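Local coordinates for protein ribulose-1,5-bisphosphate carboxylase/oxygenase large subunit (Rhodopseudomonas palustris, PDB 3QFW) that is a Rubisco-like protein that probably binds magnesium, with ribulose-bisphosphate carboxylase activity assigned but unproven, at residues N285-L298 with G320-Y334. Sequence-based numbering, arbitrary orientation.
Sequences NYGGRFAYSTASCL and GGIMLQRVNELLRFY. With SO4 (sulfate ion), chain F; SO4 (sulfate ion), chain G.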
# COMPACT_ATOMS: atom_id res chain seq x y z
N ASN B 285 -14.12 4.31 14.46
CA ASN B 285 -14.23 4.72 15.85
C ASN B 285 -14.08 3.48 16.73
O ASN B 285 -14.28 2.36 16.26
CB ASN B 285 -15.60 5.37 16.08
CG ASN B 285 -15.73 6.05 17.43
OD1 ASN B 285 -14.92 6.90 17.80
ND2 ASN B 285 -16.76 5.67 18.18
N TYR B 286 -13.71 3.67 17.99
CA TYR B 286 -13.73 2.56 18.93
C TYR B 286 -15.17 2.11 19.05
O TYR B 286 -16.09 2.89 18.80
CB TYR B 286 -13.18 2.98 20.29
CG TYR B 286 -14.00 4.07 20.94
CD1 TYR B 286 -13.79 5.40 20.62
CD2 TYR B 286 -14.98 3.76 21.88
CE1 TYR B 286 -14.53 6.40 21.21
CE2 TYR B 286 -15.72 4.75 22.49
CZ TYR B 286 -15.50 6.07 22.15
OH TYR B 286 -16.23 7.08 22.74
N GLY B 287 -15.39 0.85 19.42
CA GLY B 287 -16.74 0.35 19.63
C GLY B 287 -17.58 0.25 18.36
O GLY B 287 -18.75 -0.14 18.42
N GLY B 288 -17.00 0.62 17.22
CA GLY B 288 -17.65 0.42 15.94
C GLY B 288 -17.44 -1.02 15.50
O GLY B 288 -17.23 -1.90 16.33
N ARG B 289 -17.49 -1.26 14.19
CA ARG B 289 -17.31 -2.60 13.64
C ARG B 289 -15.87 -3.09 13.77
O ARG B 289 -15.60 -4.29 13.68
CB ARG B 289 -17.72 -2.65 12.17
CG ARG B 289 -19.20 -2.41 11.91
CD ARG B 289 -19.56 -2.80 10.48
NE ARG B 289 -18.72 -2.11 9.50
CZ ARG B 289 -18.97 -0.90 9.02
NH1 ARG B 289 -20.04 -0.23 9.44
NH2 ARG B 289 -18.16 -0.35 8.13
N PHE B 290 -14.95 -2.16 13.97
CA PHE B 290 -13.53 -2.48 13.98
C PHE B 290 -12.98 -2.55 15.41
O PHE B 290 -13.71 -2.34 16.38
CB PHE B 290 -12.75 -1.49 13.11
CG PHE B 290 -13.19 -1.49 11.66
CD1 PHE B 290 -14.47 -1.09 11.31
CD2 PHE B 290 -12.33 -1.90 10.66
CE1 PHE B 290 -14.89 -1.10 9.99
CE2 PHE B 290 -12.74 -1.90 9.34
CZ PHE B 290 -14.02 -1.51 9.00
N ALA B 291 -11.68 -2.82 15.53
CA ALA B 291 -11.11 -3.18 16.82
C ALA B 291 -10.15 -2.14 17.41
O ALA B 291 -9.32 -2.48 18.25
CB ALA B 291 -10.41 -4.55 16.72
N TYR B 292 -10.24 -0.89 16.96
CA TYR B 292 -9.41 0.17 17.52
C TYR B 292 -9.76 0.39 18.99
O TYR B 292 -10.93 0.50 19.36
CB TYR B 292 -9.61 1.49 16.78
CG TYR B 292 -8.93 1.62 15.44
CD1 TYR B 292 -8.50 0.50 14.73
CD2 TYR B 292 -8.71 2.87 14.88
CE1 TYR B 292 -7.89 0.63 13.50
CE2 TYR B 292 -8.10 3.01 13.65
CZ TYR B 292 -7.69 1.89 12.96
OH TYR B 292 -7.08 2.03 11.74
N SER B 293 -8.73 0.47 19.83
CA SER B 293 -8.91 0.79 21.24
C SER B 293 -9.23 2.27 21.41
O SER B 293 -8.96 3.09 20.53
CB SER B 293 -7.64 0.46 22.02
OG SER B 293 -6.63 1.41 21.72
N THR B 294 -9.79 2.63 22.57
CA THR B 294 -10.04 4.02 22.85
C THR B 294 -8.72 4.78 22.87
O THR B 294 -8.63 5.90 22.36
CB THR B 294 -10.81 4.20 24.18
OG1 THR B 294 -10.11 3.54 25.23
CG2 THR B 294 -12.19 3.59 24.05
N ALA B 295 -7.69 4.15 23.43
CA ALA B 295 -6.36 4.75 23.47
C ALA B 295 -5.87 5.15 22.08
O ALA B 295 -5.37 6.27 21.86
CB ALA B 295 -5.35 3.79 24.12
N SER B 296 -6.00 4.21 21.14
CA SER B 296 -5.60 4.45 19.76
C SER B 296 -6.40 5.55 19.11
O SER B 296 -5.85 6.41 18.44
CB SER B 296 -5.67 3.16 18.92
OG SER B 296 -4.71 2.22 19.36
N CYS B 297 -7.72 5.54 19.30
CA CYS B 297 -8.55 6.59 18.72
C CYS B 297 -8.16 7.97 19.25
O CYS B 297 -8.08 8.94 18.49
CB CYS B 297 -10.04 6.32 18.95
SG CYS B 297 -10.65 4.87 18.04
N LEU B 298 -7.91 8.06 20.55
CA LEU B 298 -7.53 9.36 21.13
C LEU B 298 -6.17 9.80 20.58
O LEU B 298 -6.00 10.96 20.21
CB LEU B 298 -7.53 9.30 22.65
CG LEU B 298 -7.44 10.67 23.33
CD1 LEU B 298 -8.53 11.61 22.81
CD2 LEU B 298 -7.53 10.54 24.85
N GLY B 320 -18.34 4.68 12.25
CA GLY B 320 -18.79 3.47 12.91
C GLY B 320 -20.28 3.58 13.16
O GLY B 320 -20.96 4.38 12.51
N GLY B 321 -20.80 2.78 14.09
CA GLY B 321 -22.21 2.80 14.41
C GLY B 321 -22.63 4.07 15.12
O GLY B 321 -23.21 4.03 16.21
N ILE B 322 -22.36 5.21 14.49
CA ILE B 322 -22.61 6.51 15.10
C ILE B 322 -24.09 6.89 15.04
O ILE B 322 -24.56 7.43 14.04
CB ILE B 322 -21.76 7.61 14.44
CG1 ILE B 322 -20.31 7.14 14.29
CG2 ILE B 322 -21.82 8.90 15.24
CD1 ILE B 322 -19.70 6.68 15.58
N MET B 323 -24.81 6.62 16.12
CA MET B 323 -26.24 6.90 16.21
C MET B 323 -26.52 8.17 17.01
O MET B 323 -25.64 8.71 17.67
CB MET B 323 -26.99 5.71 16.82
CG MET B 323 -26.12 4.80 17.71
SD MET B 323 -27.00 3.37 18.38
CE MET B 323 -25.69 2.57 19.31
N LEU B 324 -27.76 8.65 16.96
CA LEU B 324 -28.14 9.82 17.74
C LEU B 324 -27.77 9.66 19.21
O LEU B 324 -27.53 10.65 19.91
CB LEU B 324 -29.64 10.09 17.60
CG LEU B 324 -30.01 11.40 16.90
CD1 LEU B 324 -29.59 12.59 17.74
CD2 LEU B 324 -29.38 11.47 15.52
N GLN B 325 -27.71 8.41 19.66
CA GLN B 325 -27.41 8.11 21.06
C GLN B 325 -25.92 8.21 21.39
O GLN B 325 -25.55 8.25 22.56
CB GLN B 325 -27.90 6.70 21.43
CG GLN B 325 -26.90 5.59 21.09
CD GLN B 325 -27.09 4.35 21.95
OE1 GLN B 325 -26.13 3.62 22.22
NE2 GLN B 325 -28.32 4.11 22.37
N ARG B 326 -25.07 8.24 20.36
CA ARG B 326 -23.62 8.22 20.57
C ARG B 326 -23.02 9.62 20.54
O ARG B 326 -21.89 9.82 21.00
CB ARG B 326 -22.92 7.37 19.51
CG ARG B 326 -23.37 5.92 19.40
CD ARG B 326 -22.81 5.04 20.51
NE ARG B 326 -21.38 5.25 20.75
CZ ARG B 326 -20.40 4.58 20.17
NH1 ARG B 326 -20.67 3.63 19.28
NH2 ARG B 326 -19.14 4.85 20.48
N VAL B 327 -23.75 10.58 19.99
CA VAL B 327 -23.22 11.92 19.74
C VAL B 327 -22.56 12.61 20.96
O VAL B 327 -21.43 13.07 20.87
CB VAL B 327 -24.27 12.84 19.10
CG1 VAL B 327 -23.89 14.31 19.29
CG2 VAL B 327 -24.44 12.51 17.63
N ASN B 328 -23.26 12.69 22.09
CA ASN B 328 -22.65 13.35 23.25
C ASN B 328 -21.40 12.63 23.76
O ASN B 328 -20.38 13.27 24.05
CB ASN B 328 -23.67 13.58 24.37
CG ASN B 328 -24.73 14.59 23.98
OD1 ASN B 328 -24.55 15.36 23.03
ND2 ASN B 328 -25.84 14.60 24.72
N GLU B 329 -21.49 11.31 23.88
CA GLU B 329 -20.32 10.48 24.18
C GLU B 329 -19.12 10.86 23.32
O GLU B 329 -18.03 11.14 23.82
CB GLU B 329 -20.63 8.98 23.99
CG GLU B 329 -19.39 8.06 24.09
CD GLU B 329 -19.57 6.71 23.40
OE1 GLU B 329 -20.71 6.38 22.99
OE2 GLU B 329 -18.57 5.97 23.27
N LEU B 330 -19.32 10.88 22.01
CA LEU B 330 -18.18 11.08 21.11
C LEU B 330 -17.63 12.50 21.19
O LEU B 330 -16.43 12.72 21.01
CB LEU B 330 -18.54 10.70 19.67
CG LEU B 330 -18.76 9.19 19.50
CD1 LEU B 330 -19.24 8.90 18.09
CD2 LEU B 330 -17.49 8.43 19.82
N LEU B 331 -18.50 13.47 21.45
CA LEU B 331 -18.04 14.85 21.58
C LEU B 331 -17.35 15.06 22.91
O LEU B 331 -16.44 15.88 23.02
CB LEU B 331 -19.18 15.83 21.38
CG LEU B 331 -19.58 16.14 19.93
CD1 LEU B 331 -18.50 15.80 18.93
CD2 LEU B 331 -20.88 15.47 19.55
N ARG B 332 -17.78 14.32 23.93
CA ARG B 332 -17.05 14.31 25.20
C ARG B 332 -15.68 13.69 24.98
O ARG B 332 -14.66 14.18 25.46
CB ARG B 332 -17.81 13.53 26.27
CG ARG B 332 -19.05 14.25 26.81
CD ARG B 332 -19.93 13.33 27.67
NE ARG B 332 -21.25 13.93 27.91
CZ ARG B 332 -22.40 13.27 27.81
NH1 ARG B 332 -22.41 11.98 27.50
NH2 ARG B 332 -23.54 13.89 28.02
N PHE B 333 -15.67 12.59 24.24
CA PHE B 333 -14.43 11.86 23.99
C PHE B 333 -13.43 12.68 23.19
O PHE B 333 -12.27 12.82 23.58
CB PHE B 333 -14.71 10.55 23.26
CG PHE B 333 -13.50 9.66 23.17
CD1 PHE B 333 -13.13 8.88 24.25
CD2 PHE B 333 -12.73 9.62 22.02
CE1 PHE B 333 -12.02 8.06 24.19
CE2 PHE B 333 -11.61 8.81 21.95
CZ PHE B 333 -11.26 8.02 23.03
N TYR B 334 -13.89 13.22 22.07
CA TYR B 334 -12.99 13.86 21.11
C TYR B 334 -12.87 15.37 21.26
O TYR B 334 -11.97 15.98 20.70
CB TYR B 334 -13.44 13.54 19.68
CG TYR B 334 -13.22 12.11 19.25
CD1 TYR B 334 -11.94 11.63 18.99
CD2 TYR B 334 -14.29 11.24 19.07
CE1 TYR B 334 -11.72 10.32 18.59
CE2 TYR B 334 -14.08 9.91 18.66
CZ TYR B 334 -12.79 9.47 18.42
OH TYR B 334 -12.56 8.17 18.01
S SO4 F . -10.65 -0.28 24.99
O1 SO4 F . -11.90 -0.31 25.75
O2 SO4 F . -10.39 -1.62 24.47
O3 SO4 F . -9.53 0.15 25.84
O4 SO4 F . -10.79 0.67 23.90
S SO4 G . -26.38 11.18 26.59
O1 SO4 G . -26.63 11.67 25.23
O2 SO4 G . -27.38 10.15 26.89
O3 SO4 G . -26.50 12.26 27.55
O4 SO4 G . -25.03 10.61 26.67
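Tyr334 and Asn285 meet at the buried end of this contact, where Tyr334 OH donates to Asn285 OD1 (2.7 Å) within the carbonyl plane, at a C=O...O angle of 158°. The amide reaches inward because Asn285 CG stands anti to the backbone N (chi1 -170°), which also sets Asn285 ND2 against Leu330 CD2 (3.3 Å). Packing is close here: Cys297 CB abuts Tyr334 OH at 3.3 Å. Further out, Tyr286 lies between the helices and runs past Phe333 in the opposite direction, its CE1 centred over one face of the Phe333 ring, while the two ring planes stand 46° apart. The Phe333 edge, in turn, meets Thr294 O. Both segments continue from parallel strands, 280-284 and 315-319, of the TIM-barrel catalytic domain, so the contact illustrates how successive beta-alpha loops and their helices interlock. The helix segments' axes stay 11.7 Å apart at closest, and aromatic side chains bridge the interval. Where the glycine turns meet, Gly288 CA lies 4.4 Å from Gly320 CA. Toward the more exposed side the contact becomes polar. Tyr286 OH donates to Glu329 OE2 (2.6 Å) on the anti side, tilted out of the carboxylate plane; Arg326 grips this carboxylate side-on, NE to OE1 and NH2 to OE2, which probably steadies it as acceptor. At the looser rim, Leu298 CB rests 4.0 Å from Phe333 CZ, and exposed Thr294 binds a sulfate through its backbone N.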